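Local structure of protein kinase A regulatory subunit, putative (Trypanosoma cruzi, 6FTF) at residues A[23-28]-A[56-62]; A[201-207]-A[254-260]. The protein probably regulates a cAMP-independent protein kinase A of the parasite, binding a nucleoside analogue in each of its two cyclic nucleotide-binding domains. All coordinates share one frame; numbering follows the deposited sequence.

Contact 1 (A[23-28]-A[56-62]); sequences APYFEK and VVAGAMQ
Three backbone carbonyls grip Lys28 NZ, two from 56-62 and one from the lysine's own loop. Lys28 NZ reaches Met61 O at 2.7 Å and Gly59 O at 3.1 Å, and Phe26 O takes the third bond. Bends at chi2 and at chi4 (-67°) fold the lysine chain back so that its ammonium ends among these oxygens. Gly59 O accepts twice, from opposite faces of its carbonyl plane: NZ stands well above that plane, while Phe26 N donates to the same oxygen over 2.9 Å in an almost straight bond, 172° at the hydrogen. The positive charge probably eases the meeting of Gly59 O with Phe26 O, two acceptors that lie close together. Beside this knot the Phe26 ring and the Gln62 amide stack with their planes only 5° apart; Gln62 CG sits over the ring face, 3.8 Å from the ring centroid, and Ala60 O meets the ring at its edge. Tyr25 brings CD1, at its ring edge, to 3.6 Å from Gly59 CA, so the glycine lets the loop lie close against the helix. The Tyr25 hydroxyl accepts the backbone N-H of Lys28, bracing the loop from within. At the other end a water donates to both Pro24 O and Val56 O, and Ala23 CB rests on Val56 CG1 at 3.8 Å. Leu144 of helix 138-145 covers Ala23 and Val56, and Met33 of helix 30-42 touches Lys28. The arrangement is a helix C-terminal end held by an extended loop: the carbonyls of Gly59 and Met61, where the helix gives way to strand 62-67 of the first cyclic nucleotide-binding domain, receive a lysine ammonium and a backbone N-H.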
loop_
_atom_site.group_PDB
_atom_site.type_symbol
_atom_site.label_atom_id
_atom_site.label_comp_id
_atom_site.label_asym_id
_atom_site.label_seq_id
_atom_site.Cartn_x
_atom_site.Cartn_y
_atom_site.Cartn_z
ATOM N N ALA A 23 8.429 -6.360 23.064
ATOM C CA ALA A 23 9.471 -6.057 22.107
ATOM C C ALA A 23 10.639 -5.355 22.793
ATOM O O ALA A 23 10.455 -4.642 23.787
ATOM C CB ALA A 23 8.920 -5.128 21.038
ATOM N N PRO A 24 11.848 -5.505 22.264
ATOM C CA PRO A 24 12.954 -4.685 22.758
ATOM C C PRO A 24 12.677 -3.222 22.488
ATOM O O PRO A 24 11.932 -2.869 21.579
ATOM C CB PRO A 24 14.160 -5.183 21.960
ATOM C CG PRO A 24 13.609 -5.806 20.767
ATOM C CD PRO A 24 12.249 -6.338 21.124
ATOM N N TYR A 25 13.285 -2.365 23.299
ATOM C CA TYR A 25 13.187 -0.927 23.110
ATOM C C TYR A 25 14.590 -0.355 23.123
ATOM O O TYR A 25 15.314 -0.494 24.116
ATOM C CB TYR A 25 12.311 -0.233 24.168
ATOM C CG TYR A 25 12.261 1.277 23.971
ATOM C CD1 TYR A 25 11.917 1.825 22.738
ATOM C CD2 TYR A 25 12.597 2.155 25.003
ATOM C CE1 TYR A 25 11.894 3.201 22.534
ATOM C CE2 TYR A 25 12.566 3.538 24.809
ATOM C CZ TYR A 25 12.215 4.053 23.567
ATOM O OH TYR A 25 12.195 5.423 23.341
ATOM N N PHE A 26 14.973 0.259 22.022
ATOM C CA PHE A 26 16.218 1.000 21.919
ATOM C C PHE A 26 15.820 2.461 21.863
ATOM O O PHE A 26 15.126 2.883 20.937
ATOM C CB PHE A 26 16.981 0.584 20.664
ATOM C CG PHE A 26 17.297 -0.880 20.621
ATOM C CD1 PHE A 26 18.403 -1.376 21.290
ATOM C CD2 PHE A 26 16.488 -1.761 19.934
ATOM C CE1 PHE A 26 18.695 -2.718 21.264
ATOM C CE2 PHE A 26 16.780 -3.103 19.905
ATOM C CZ PHE A 26 17.885 -3.582 20.574
ATOM N N GLU A 27 16.242 3.228 22.863
ATOM C CA GLU A 27 15.679 4.559 23.061
ATOM C C GLU A 27 15.801 5.405 21.799
ATOM O O GLU A 27 16.845 5.419 21.140
ATOM C CB GLU A 27 16.367 5.262 24.235
ATOM C CG GLU A 27 15.560 6.439 24.757
ATOM C CD GLU A 27 16.385 7.399 25.588
ATOM O OE1 GLU A 27 17.523 7.041 25.962
ATOM O OE2 GLU A 27 15.897 8.517 25.860
ATOM N N LYS A 28 14.716 6.098 21.469
ATOM C CA LYS A 28 14.619 6.915 20.272
ATOM C C LYS A 28 14.325 8.347 20.682
ATOM O O LYS A 28 13.563 8.589 21.626
ATOM C CB LYS A 28 13.464 6.445 19.384
ATOM C CG LYS A 28 13.566 5.031 18.859
ATOM C CD LYS A 28 14.750 4.870 17.920
ATOM C CE LYS A 28 14.760 3.533 17.220
ATOM N NZ LYS A 28 14.992 2.422 18.131
ATOM N N VAL A 56 5.705 0.972 19.039
ATOM C CA VAL A 56 6.457 -0.126 19.650
ATOM C C VAL A 56 7.444 -0.708 18.650
ATOM O O VAL A 56 8.619 -0.943 18.964
ATOM C CB VAL A 56 5.504 -1.214 20.188
ATOM C CG1 VAL A 56 6.272 -2.446 20.629
ATOM C CG2 VAL A 56 4.667 -0.685 21.344
ATOM N N VAL A 57 6.973 -0.985 17.438
ATOM C CA VAL A 57 7.832 -1.552 16.409
ATOM C C VAL A 57 8.986 -0.602 16.115
ATOM O O VAL A 57 10.149 -1.015 16.041
ATOM C CB VAL A 57 7.003 -1.881 15.153
ATOM C CG1 VAL A 57 7.900 -2.246 13.994
ATOM C CG2 VAL A 57 6.034 -3.029 15.437
ATOM N N ALA A 58 8.691 0.688 15.956
ATOM C CA ALA A 58 9.737 1.681 15.732
ATOM C C ALA A 58 10.772 1.661 16.842
ATOM O O ALA A 58 11.986 1.702 16.580
ATOM C CB ALA A 58 9.138 3.072 15.540
ATOM N N GLY A 59 10.324 1.589 18.087
ATOM C CA GLY A 59 11.243 1.528 19.205
ATOM C C GLY A 59 12.155 0.326 19.167
ATOM O O GLY A 59 13.277 0.380 19.674
ATOM N N ALA A 60 11.688 -0.774 18.584
ATOM C CA ALA A 60 12.463 -2.004 18.536
ATOM C C ALA A 60 13.489 -2.016 17.413
ATOM O O ALA A 60 14.327 -2.922 17.374
ATOM C CB ALA A 60 11.542 -3.216 18.351
ATOM N N MET A 61 13.471 -1.033 16.534
ATOM C CA MET A 61 14.350 -1.048 15.382
ATOM C C MET A 61 15.709 -0.445 15.690
ATOM O O MET A 61 15.875 0.381 16.601
ATOM C CB MET A 61 13.678 -0.322 14.230
ATOM C CG MET A 61 12.426 -1.054 13.773
ATOM S SD MET A 61 11.637 -0.349 12.319
ATOM C CE MET A 61 10.401 0.623 12.905
ATOM N N GLN A 62 16.699 -0.910 14.941
ATOM C CA GLN A 62 18.062 -0.409 15.056
ATOM C C GLN A 62 18.559 -0.020 13.670
ATOM O O GLN A 62 18.167 -0.608 12.662
ATOM C CB GLN A 62 18.982 -1.488 15.614
ATOM C CG GLN A 62 18.548 -2.054 16.958
ATOM C CD GLN A 62 19.433 -3.202 17.387
ATOM O OE1 GLN A 62 19.149 -4.377 17.111
ATOM N NE2 GLN A 62 20.525 -2.867 18.033
HETATM O O HOH W 1 9.841 -1.028 21.495
#

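Contact 2 (A[201-207]-A[254-260]); sequences WLYIIME and VITAKLN
Trp201 lies between Lys258 and Asn260, its indole covered on both faces. Lys258 passes over one face with CE 3.4 Å from the centroid of the six-membered ring, and NZ follows as a cation-pi partner at 4.3 Å from the same centroid, 11° off the normal. On the opposite face Asn260 presents its amide nearly upright, 83° from the indole plane, with ND2 3.4 Å from Trp201 CH2 and offset toward the rim; ND2 is hydrogen-bonded to Glu200 OE2. Lys258 can run this far because it is fully extended, CG opposite the backbone N (chi1 -179°) and every later bond also anti. Along its other flank lies Tyr203, pointing the same way. A water links Tyr203 OH and Lys258 NZ, accepting from the ammonium, which also has a salt bridge to Glu184. Thr256 OG1 meets the Tyr203 ring edge at CD2, 3.4 Å away, and is hydrogen-bonded to Glu184 O.

Beneath these side chains the strands pair antiparallel, with short bonds between Leu202 and Leu259 and between Ile204 and Ala257. The register then slips: Met206 N, at 2.8 Å from Ile255 O, and Glu207 N, at 3.2 Å from that oxygen, share one acceptor in a classic beta bulge where the chain turns a corner at Met206. Met206 SD lies 4.0 Å from Ala257 CB.

Strands 201-205 and 254-260 are the two inner strands of a four-stranded antiparallel sheet of the second cyclic nucleotide-binding domain, 254-260 bordered by 181-186 and 201-205 by 232-233. On the face bearing Leu202 and Leu259, helix 264-268 packs through Leu268, while Phe159 of helix 149-160 meets Ile204 and Met206; on the Tyr203 face, Ile192 and Ile193 approach from strand 191-193.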
loop_
_atom_site.group_PDB
_atom_site.type_symbol
_atom_site.label_atom_id
_atom_site.label_comp_id
_atom_site.label_asym_id
_atom_site.label_seq_id
_atom_site.Cartn_x
_atom_site.Cartn_y
_atom_site.Cartn_z
ATOM N N TRP A 201 -9.332 7.218 0.226
ATOM C CA TRP A 201 -9.592 5.806 0.012
ATOM C C TRP A 201 -9.806 5.482 -1.457
ATOM O O TRP A 201 -10.574 6.155 -2.151
ATOM C CB TRP A 201 -10.851 5.402 0.766
ATOM C CG TRP A 201 -10.740 5.543 2.251
ATOM C CD1 TRP A 201 -11.344 6.483 3.043
ATOM C CD2 TRP A 201 -10.001 4.690 3.127
ATOM N NE1 TRP A 201 -11.026 6.254 4.368
ATOM C CE2 TRP A 201 -10.204 5.159 4.443
ATOM C CE3 TRP A 201 -9.202 3.561 2.931
ATOM C CZ2 TRP A 201 -9.610 4.551 5.552
ATOM C CZ3 TRP A 201 -8.613 2.958 4.038
ATOM C CH2 TRP A 201 -8.836 3.446 5.328
ATOM N N LEU A 202 -9.156 4.421 -1.907
ATOM C CA LEU A 202 -9.345 3.869 -3.237
ATOM C C LEU A 202 -10.049 2.532 -3.080
ATOM O O LEU A 202 -9.694 1.733 -2.206
ATOM C CB LEU A 202 -8.001 3.709 -3.955
ATOM C CG LEU A 202 -7.998 3.211 -5.399
ATOM C CD1 LEU A 202 -6.766 3.723 -6.149
ATOM C CD2 LEU A 202 -8.036 1.699 -5.450
ATOM N N TYR A 203 -11.057 2.296 -3.903
ATOM C CA TYR A 203 -11.881 1.099 -3.820
ATOM C C TYR A 203 -11.786 0.341 -5.131
ATOM O O TYR A 203 -11.902 0.938 -6.208
ATOM C CB TYR A 203 -13.347 1.475 -3.570
ATOM C CG TYR A 203 -13.592 2.213 -2.278
ATOM C CD1 TYR A 203 -13.470 3.582 -2.217
ATOM C CD2 TYR A 203 -13.934 1.539 -1.122
ATOM C CE1 TYR A 203 -13.679 4.259 -1.037
ATOM C CE2 TYR A 203 -14.141 2.208 0.059
ATOM C CZ TYR A 203 -14.012 3.559 0.095
ATOM O OH TYR A 203 -14.222 4.249 1.288
ATOM N N ILE A 204 -11.592 -0.969 -5.047
ATOM C CA ILE A 204 -11.692 -1.851 -6.200
ATOM C C ILE A 204 -12.969 -2.644 -6.017
ATOM O O ILE A 204 -13.190 -3.238 -4.956
ATOM C CB ILE A 204 -10.479 -2.782 -6.317
ATOM C CG1 ILE A 204 -9.166 -1.988 -6.265
ATOM C CG2 ILE A 204 -10.598 -3.597 -7.584
ATOM C CD1 ILE A 204 -7.919 -2.860 -6.224
ATOM N N ILE A 205 -13.831 -2.615 -7.014
ATOM C CA ILE A 205 -15.129 -3.268 -6.895
ATOM C C ILE A 205 -14.967 -4.774 -7.078
ATOM O O ILE A 205 -14.618 -5.251 -8.161
ATOM C CB ILE A 205 -16.137 -2.682 -7.888
ATOM C CG1 ILE A 205 -16.253 -1.170 -7.671
ATOM C CG2 ILE A 205 -17.492 -3.371 -7.720
ATOM C CD1 ILE A 205 -17.072 -0.467 -8.721
ATOM N N MET A 206 -15.273 -5.534 -6.028
ATOM C CA MET A 206 -15.251 -6.989 -6.098
ATOM C C MET A 206 -16.574 -7.553 -6.578
ATOM O O MET A 206 -16.596 -8.612 -7.222
ATOM C CB MET A 206 -14.889 -7.593 -4.734
ATOM C CG MET A 206 -13.518 -7.171 -4.240
ATOM S SD MET A 206 -13.043 -7.865 -2.647
ATOM C CE MET A 206 -12.657 -9.555 -3.109
ATOM N N GLU A 207 -17.677 -6.880 -6.279
ATOM C CA GLU A 207 -18.987 -7.278 -6.762
ATOM C C GLU A 207 -19.887 -6.056 -6.745
ATOM O O GLU A 207 -19.804 -5.237 -5.829
ATOM C CB GLU A 207 -19.579 -8.337 -5.833
ATOM C CG GLU A 207 -20.893 -8.928 -6.249
ATOM C CD GLU A 207 -21.460 -9.803 -5.146
ATOM O OE1 GLU A 207 -20.719 -10.669 -4.632
ATOM O OE2 GLU A 207 -22.632 -9.601 -4.770
ATOM N N VAL A 254 -22.825 -3.877 -2.964
ATOM C CA VAL A 254 -21.464 -3.743 -3.465
ATOM C C VAL A 254 -20.490 -4.278 -2.431
ATOM O O VAL A 254 -20.632 -4.028 -1.230
ATOM C CB VAL A 254 -21.134 -2.276 -3.801
ATOM C CG1 VAL A 254 -19.629 -2.072 -4.030
ATOM C CG2 VAL A 254 -21.927 -1.815 -5.000
ATOM N N ILE A 255 -19.499 -5.023 -2.896
ATOM C CA ILE A 255 -18.374 -5.431 -2.068
ATOM C C ILE A 255 -17.133 -4.801 -2.671
ATOM O O ILE A 255 -16.918 -4.918 -3.880
ATOM C CB ILE A 255 -18.230 -6.961 -2.018
ATOM C CG1 ILE A 255 -19.510 -7.604 -1.477
ATOM C CG2 ILE A 255 -17.027 -7.360 -1.166
ATOM C CD1 ILE A 255 -19.510 -9.126 -1.472
ATOM N N THR A 256 -16.334 -4.151 -1.843
ATOM C CA THR A 256 -15.102 -3.513 -2.287
ATOM C C THR A 256 -13.904 -4.041 -1.514
ATOM O O THR A 256 -14.015 -4.481 -0.366
ATOM C CB THR A 256 -15.113 -1.977 -2.095
ATOM O OG1 THR A 256 -15.129 -1.643 -0.703
ATOM C CG2 THR A 256 -16.296 -1.326 -2.782
ATOM N N ALA A 257 -12.750 -3.958 -2.174
ATOM C CA ALA A 257 -11.454 -3.966 -1.516
ATOM C C ALA A 257 -10.993 -2.521 -1.452
ATOM O O ALA A 257 -11.120 -1.787 -2.431
ATOM C CB ALA A 257 -10.433 -4.808 -2.281
ATOM N N LYS A 258 -10.467 -2.120 -0.307
ATOM C CA LYS A 258 -10.234 -0.728 0.060
ATOM C C LYS A 258 -8.753 -0.532 0.373
ATOM O O LYS A 258 -8.172 -1.305 1.149
ATOM C CB LYS A 258 -11.098 -0.494 1.320
ATOM C CG LYS A 258 -11.118 0.860 1.973
ATOM C CD LYS A 258 -12.124 0.843 3.115
ATOM C CE LYS A 258 -12.266 2.218 3.758
ATOM N NZ LYS A 258 -13.256 2.211 4.854
ATOM N N LEU A 259 -8.156 0.511 -0.205
ATOM C CA LEU A 259 -6.754 0.864 -0.033
ATOM C C LEU A 259 -6.637 2.301 0.469
ATOM O O LEU A 259 -7.236 3.214 -0.107
ATOM C CB LEU A 259 -6.091 0.777 -1.399
ATOM C CG LEU A 259 -4.628 1.162 -1.452
ATOM C CD1 LEU A 259 -3.750 0.140 -0.746
ATOM C CD2 LEU A 259 -4.166 1.334 -2.889
ATOM N N ASN A 260 -5.856 2.514 1.516
ATOM C CA ASN A 260 -5.627 3.869 1.995
ATOM C C ASN A 260 -4.595 4.608 1.150
ATOM O O ASN A 260 -3.617 4.037 0.674
ATOM C CB ASN A 260 -5.190 3.847 3.459
ATOM C CG ASN A 260 -5.236 5.224 4.091
ATOM O OD1 ASN A 260 -4.247 5.956 4.113
ATOM N ND2 ASN A 260 -6.406 5.615 4.545
HETATM O O HOH W 2 -15.225 3.545 3.454
#

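The two contacts belong to different halves of the chain: contact 1 lies where helix 51-60 runs on into strand 62-67, contact 2 within a sheet of the second cyclic nucleotide-binding domain. Their centres are 34 Å apart, on opposite sides of the chain's centre, and their nearest atoms stay about 18 Å apart without touching. Each half holds a bound 7-cyano-7-deazainosine. Contact 2 lies near the second pocket, with the Leu202 side chain about 7 Å from the ligand. Helix 149-160, which packs on 201-207 and 254-260, follows helix 138-145, which covers 23-28 and 56-62, so two successive helices each pack on one of the contacts.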